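Local coordinates for transcription inhibitor protein Gfh1 (Thermus thermophilus, PDB 2F23) that inhibits the catalytic activities of RNA polymerase by partly occluding its substrate-binding site and so preventing NTP binding, at residues E13-Q18 / G135-L140; R21-L26 / S64-L69. All blocks are in the same frame, centred on the assembly; numbering follows the deposited sequence.

Interaction 1 of 2, residues E13-Q18 / G135-L140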
# COMPACT_ATOMS: atom_id res chain seq x y z
N GLU A 13 4.86 -6.86 -9.44
CA GLU A 13 6.07 -6.11 -9.75
C GLU A 13 6.26 -4.93 -8.81
O GLU A 13 7.35 -4.72 -8.27
CB GLU A 13 6.03 -5.59 -11.19
CG GLU A 13 7.27 -4.76 -11.58
CD GLU A 13 7.22 -4.26 -13.01
OE1 GLU A 13 6.78 -5.03 -13.89
OE2 GLU A 13 7.64 -3.11 -13.25
N ARG A 14 5.20 -4.15 -8.62
CA ARG A 14 5.30 -2.99 -7.75
C ARG A 14 5.66 -3.38 -6.32
O ARG A 14 6.56 -2.78 -5.73
CB ARG A 14 3.99 -2.21 -7.74
CG ARG A 14 3.58 -1.69 -9.11
CD ARG A 14 2.40 -0.72 -9.02
NE ARG A 14 2.83 0.65 -8.73
CZ ARG A 14 3.30 1.08 -7.57
NH1 ARG A 14 3.41 0.24 -6.54
NH2 ARG A 14 3.66 2.35 -7.42
N LEU A 15 4.98 -4.37 -5.77
CA LEU A 15 5.26 -4.80 -4.41
C LEU A 15 6.65 -5.40 -4.24
O LEU A 15 7.29 -5.19 -3.21
CB LEU A 15 4.19 -5.79 -3.93
CG LEU A 15 2.80 -5.17 -3.77
CD1 LEU A 15 1.82 -6.24 -3.31
CD2 LEU A 15 2.85 -4.03 -2.76
N MET A 16 7.12 -6.15 -5.24
CA MET A 16 8.45 -6.74 -5.14
C MET A 16 9.50 -5.63 -5.17
O MET A 16 10.49 -5.69 -4.44
CB MET A 16 8.72 -7.71 -6.29
CG MET A 16 10.11 -8.36 -6.24
SD MET A 16 10.43 -9.33 -4.71
CE MET A 16 9.10 -10.47 -4.85
N GLN A 17 9.28 -4.63 -6.01
CA GLN A 17 10.21 -3.50 -6.09
C GLN A 17 10.20 -2.78 -4.75
O GLN A 17 11.25 -2.38 -4.25
CB GLN A 17 9.80 -2.53 -7.21
CG GLN A 17 9.81 -3.16 -8.59
CD GLN A 17 9.29 -2.23 -9.67
OE1 GLN A 17 8.32 -1.51 -9.47
NE2 GLN A 17 9.93 -2.25 -10.83
N GLN A 18 9.02 -2.63 -4.17
CA GLN A 18 8.91 -1.97 -2.87
C GLN A 18 9.66 -2.77 -1.82
O GLN A 18 10.33 -2.21 -0.95
CB GLN A 18 7.45 -1.81 -2.46
CG GLN A 18 7.29 -1.02 -1.17
CD GLN A 18 5.85 -0.87 -0.74
OE1 GLN A 18 5.54 -0.15 0.20
NE2 GLN A 18 4.95 -1.57 -1.44
N GLY A 135 -6.25 -6.87 -8.36
CA GLY A 135 -4.87 -7.34 -8.35
C GLY A 135 -3.87 -6.22 -8.55
O GLY A 135 -2.69 -6.39 -8.24
N ASP A 136 -4.32 -5.09 -9.08
CA ASP A 136 -3.42 -3.96 -9.27
C ASP A 136 -3.11 -3.32 -7.93
O ASP A 136 -3.91 -3.38 -6.99
CB ASP A 136 -4.03 -2.90 -10.21
CG ASP A 136 -3.94 -3.28 -11.67
OD1 ASP A 136 -3.01 -4.02 -12.05
OD2 ASP A 136 -4.79 -2.82 -12.46
N VAL A 137 -1.93 -2.70 -7.84
CA VAL A 137 -1.49 -2.03 -6.62
C VAL A 137 -1.27 -0.56 -6.98
O VAL A 137 -0.53 -0.24 -7.91
CB VAL A 137 -0.19 -2.67 -6.10
CG1 VAL A 137 0.35 -1.89 -4.91
CG2 VAL A 137 -0.48 -4.10 -5.69
N LEU A 138 -1.94 0.32 -6.24
CA LEU A 138 -1.90 1.75 -6.51
C LEU A 138 -1.57 2.60 -5.30
O LEU A 138 -1.87 2.23 -4.17
CB LEU A 138 -3.26 2.18 -7.04
CG LEU A 138 -3.89 1.28 -8.11
CD1 LEU A 138 -5.39 1.51 -8.19
CD2 LEU A 138 -3.21 1.54 -9.44
N SER A 139 -0.94 3.74 -5.55
CA SER A 139 -0.64 4.69 -4.48
C SER A 139 -1.73 5.75 -4.67
O SER A 139 -1.80 6.38 -5.73
CB SER A 139 0.75 5.30 -4.66
OG SER A 139 1.76 4.33 -4.41
N LEU A 140 -2.57 5.93 -3.67
CA LEU A 140 -3.67 6.88 -3.78
C LEU A 140 -3.61 8.04 -2.80
O LEU A 140 -3.20 7.88 -1.65
CB LEU A 140 -5.01 6.14 -3.60
CG LEU A 140 -5.25 4.97 -4.55
CD1 LEU A 140 -6.54 4.26 -4.16
CD2 LEU A 140 -5.32 5.46 -5.99

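Interaction 2 of 2, residues R21-L26 / S64-L69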
# COMPACT_ATOMS: atom_id res chain seq x y z
N ARG A 21 13.35 -2.19 -1.99
CA ARG A 21 13.70 -0.90 -1.42
C ARG A 21 13.66 -0.98 0.10
O ARG A 21 14.52 -0.41 0.78
CB ARG A 21 12.73 0.18 -1.92
CG ARG A 21 13.04 0.70 -3.33
CD ARG A 21 13.20 -0.44 -4.34
NE ARG A 21 13.43 0.03 -5.70
CZ ARG A 21 12.54 0.71 -6.42
NH1 ARG A 21 11.35 1.00 -5.92
NH2 ARG A 21 12.84 1.08 -7.66
N GLU A 22 12.68 -1.70 0.64
CA GLU A 22 12.59 -1.83 2.09
C GLU A 22 13.77 -2.62 2.66
O GLU A 22 14.24 -2.34 3.75
CB GLU A 22 11.28 -2.50 2.50
CG GLU A 22 10.05 -1.61 2.33
CD GLU A 22 10.17 -0.31 3.10
OE1 GLU A 22 10.52 -0.35 4.30
OE2 GLU A 22 9.91 0.76 2.51
N ARG A 23 14.25 -3.62 1.92
CA ARG A 23 15.39 -4.40 2.39
C ARG A 23 16.62 -3.50 2.46
O ARG A 23 17.47 -3.65 3.34
CB ARG A 23 15.68 -5.59 1.47
CG ARG A 23 14.64 -6.71 1.50
CD ARG A 23 15.17 -7.92 0.75
NE ARG A 23 14.16 -8.94 0.46
CZ ARG A 23 13.52 -9.66 1.38
NH1 ARG A 23 13.77 -9.50 2.67
NH2 ARG A 23 12.64 -10.58 0.98
N GLU A 24 16.72 -2.57 1.51
CA GLU A 24 17.85 -1.64 1.48
C GLU A 24 17.79 -0.76 2.72
O GLU A 24 18.80 -0.53 3.38
CB GLU A 24 17.78 -0.77 0.22
CG GLU A 24 17.97 -1.54 -1.08
CD GLU A 24 17.75 -0.68 -2.31
OE1 GLU A 24 17.95 -1.19 -3.43
OE2 GLU A 24 17.37 0.50 -2.17
N ARG A 25 16.59 -0.28 3.04
CA ARG A 25 16.40 0.56 4.21
C ARG A 25 16.70 -0.21 5.49
O ARG A 25 17.23 0.36 6.45
CB ARG A 25 14.97 1.10 4.24
CG ARG A 25 14.66 2.00 3.05
CD ARG A 25 13.19 2.35 2.96
NE ARG A 25 12.92 3.13 1.75
CZ ARG A 25 11.72 3.56 1.38
NH1 ARG A 25 10.66 3.30 2.13
NH2 ARG A 25 11.58 4.25 0.25
N LEU A 26 16.38 -1.49 5.50
CA LEU A 26 16.63 -2.31 6.69
C LEU A 26 18.13 -2.47 6.91
O LEU A 26 18.61 -2.41 8.04
CB LEU A 26 15.99 -3.70 6.54
CG LEU A 26 16.25 -4.64 7.72
CD1 LEU A 26 15.74 -4.01 9.01
CD2 LEU A 26 15.57 -5.98 7.47
N SER A 64 5.03 -7.84 6.09
CA SER A 64 3.76 -7.73 5.40
C SER A 64 3.93 -7.94 3.90
O SER A 64 3.13 -8.64 3.27
CB SER A 64 3.12 -6.37 5.67
OG SER A 64 2.74 -6.25 7.03
N LEU A 65 4.97 -7.36 3.33
CA LEU A 65 5.22 -7.50 1.90
C LEU A 65 5.54 -8.94 1.54
O LEU A 65 5.05 -9.46 0.54
CB LEU A 65 6.36 -6.57 1.46
CG LEU A 65 5.96 -5.09 1.48
CD1 LEU A 65 7.19 -4.23 1.28
CD2 LEU A 65 4.93 -4.83 0.38
N GLU A 66 6.37 -9.59 2.35
CA GLU A 66 6.74 -10.98 2.08
C GLU A 66 5.52 -11.88 2.20
O GLU A 66 5.39 -12.84 1.44
CB GLU A 66 7.83 -11.43 3.05
CG GLU A 66 9.20 -10.86 2.71
CD GLU A 66 10.26 -11.20 3.74
OE1 GLU A 66 11.46 -11.06 3.41
OE2 GLU A 66 9.92 -11.58 4.88
N ASP A 67 4.64 -11.57 3.14
CA ASP A 67 3.43 -12.36 3.33
C ASP A 67 2.55 -12.30 2.10
O ASP A 67 2.12 -13.33 1.57
CB ASP A 67 2.64 -11.84 4.54
CG ASP A 67 1.37 -12.64 4.78
OD1 ASP A 67 0.30 -12.01 4.97
OD2 ASP A 67 1.44 -13.88 4.78
N ILE A 68 2.27 -11.09 1.64
CA ILE A 68 1.42 -10.89 0.47
C ILE A 68 2.03 -11.48 -0.80
O ILE A 68 1.36 -12.19 -1.55
CB ILE A 68 1.14 -9.40 0.25
CG1 ILE A 68 0.43 -8.85 1.48
CG2 ILE A 68 0.30 -9.20 -1.01
CD1 ILE A 68 0.09 -7.40 1.39
N LEU A 69 3.30 -11.18 -1.04
CA LEU A 69 3.97 -11.67 -2.24
C LEU A 69 4.11 -13.19 -2.29
O LEU A 69 3.95 -13.79 -3.35
CB LEU A 69 5.35 -11.02 -2.35
CG LEU A 69 5.34 -9.56 -2.80
CD1 LEU A 69 6.73 -8.97 -2.62
CD2 LEU A 69 4.90 -9.45 -4.26

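Interaction 1 of 2, residues E13-Q18 / G135-L140
Val137 meets two consecutive residues of the helix, Leu15 and Arg14, turning its methyls to the leucine and its carbonyl O to the arginine. The methyls divide the leucine between them: CG1 of Val137 lies 3.9 Å from CD2 of Leu15, while CG2 of Val137 touches CG and CD1 of Leu15. The two side chains cross at about a right angle. With CG1 of Val137 anti to the backbone N (chi1 174°), the fork of the valine is turned to the fork of the leucine. Arg14 leans on the strand backbone without a hydrogen bond: its CD comes within 3.2 Å of the carbonyl O of Val137. A bend at chi3 (85°) swings the guanidinium along the strand, leaving NH1 of Arg14 near CG1 of Val137 and NH2 of Arg14 4.1 Å from OG of Ser139.

Further out, NH1 of Arg14 has a long, weak ion pair with Glu148, and Gln18 reaches the same glutamate with a hydrogen bond from NE2. Asp136 ties the start of the strand to Thr8, just ahead of the helix, and to His132 and Arg133. The axes of helix segment 13-18 and strand segment 137-140 are inclined at 68° and come within 9.2 Å, an oblique packing of the N-terminal coiled coil on the edge strand of the FKBP-like C-terminal domain, the two-domain build of the GreA/GreB family.

Interaction 2 of 2, residues R21-L26 / S64-L69
Arg23 and Glu66 join the two helices through a salt bridge in which a single carboxylate oxygen takes both terminal nitrogens of the guanidinium. OE1 of Glu66 stands 2.7 Å from NH2 of Arg23 and 2.9 Å from NH1 of Arg23, close to the guanidinium plane. This is an end-on grip, but a forked one: neither bond is straight, with N-H...O angles of 142° at NH2 and 135° at NH1. The acceptor is used unevenly, since NH2 comes in on the anti lone pair of OE1, away from the other oxygen, whereas NH1 meets OE1 nearly along the C-O bond. With both nitrogens on OE1, the two-oxygen pairing is not formed, and the carboxylate and guanidinium planes are turned 47° apart. Both side chains get there by reaching: Arg23 is extended from CG to NE and Glu66 is extended beyond CG, and they cross at about a right angle. NE of Arg23 has a long, weak ion pair with Glu20 of the same helix.

Salt bridges flanking a hydrophobic seam are common in coiled coils, and the N-terminal region of GreA/GreB proteins is such an antiparallel two-helix hairpin. Between these two segments the apolar contact is small. CD1 of Leu65 abuts the CG methylene of Glu22 at 4.0 Å, and Ile58 and Ile62 also border this glutamate.

Glu22 itself is buried, and a bend at chi2 turns its carboxylate aside from Leu65, toward Arg25. OE2 of Glu22 pairs with NH1 of Arg25 in the same helix at 2.7 Å, and OE1 of Glu22 has a long, weak ion pair with Arg61 of helix 46-71. These positive partners would probably favour the ionised carboxylate despite its burial.

How the interactions relate
Helix 9-37 serves both contacts, offering residues 13-18 to the edge strand 137-142 in interaction 1 and, farther along, residues 21-26 to helix 46-71 in interaction 2. Their centres are 12 Å apart, and they are joined by direct packing of Leu15 on Leu65 and Leu69, and of Met16 on Leu69. In sequence, the hairpin partners of interaction 2 both fall between the two segments of interaction 1, so a short-range closure within the coiled coil sits inside a long-range one between domains. Gfh1 changes orientation with pH, so a contact between its two domains, such as interaction 1, may be sensitive to that switch.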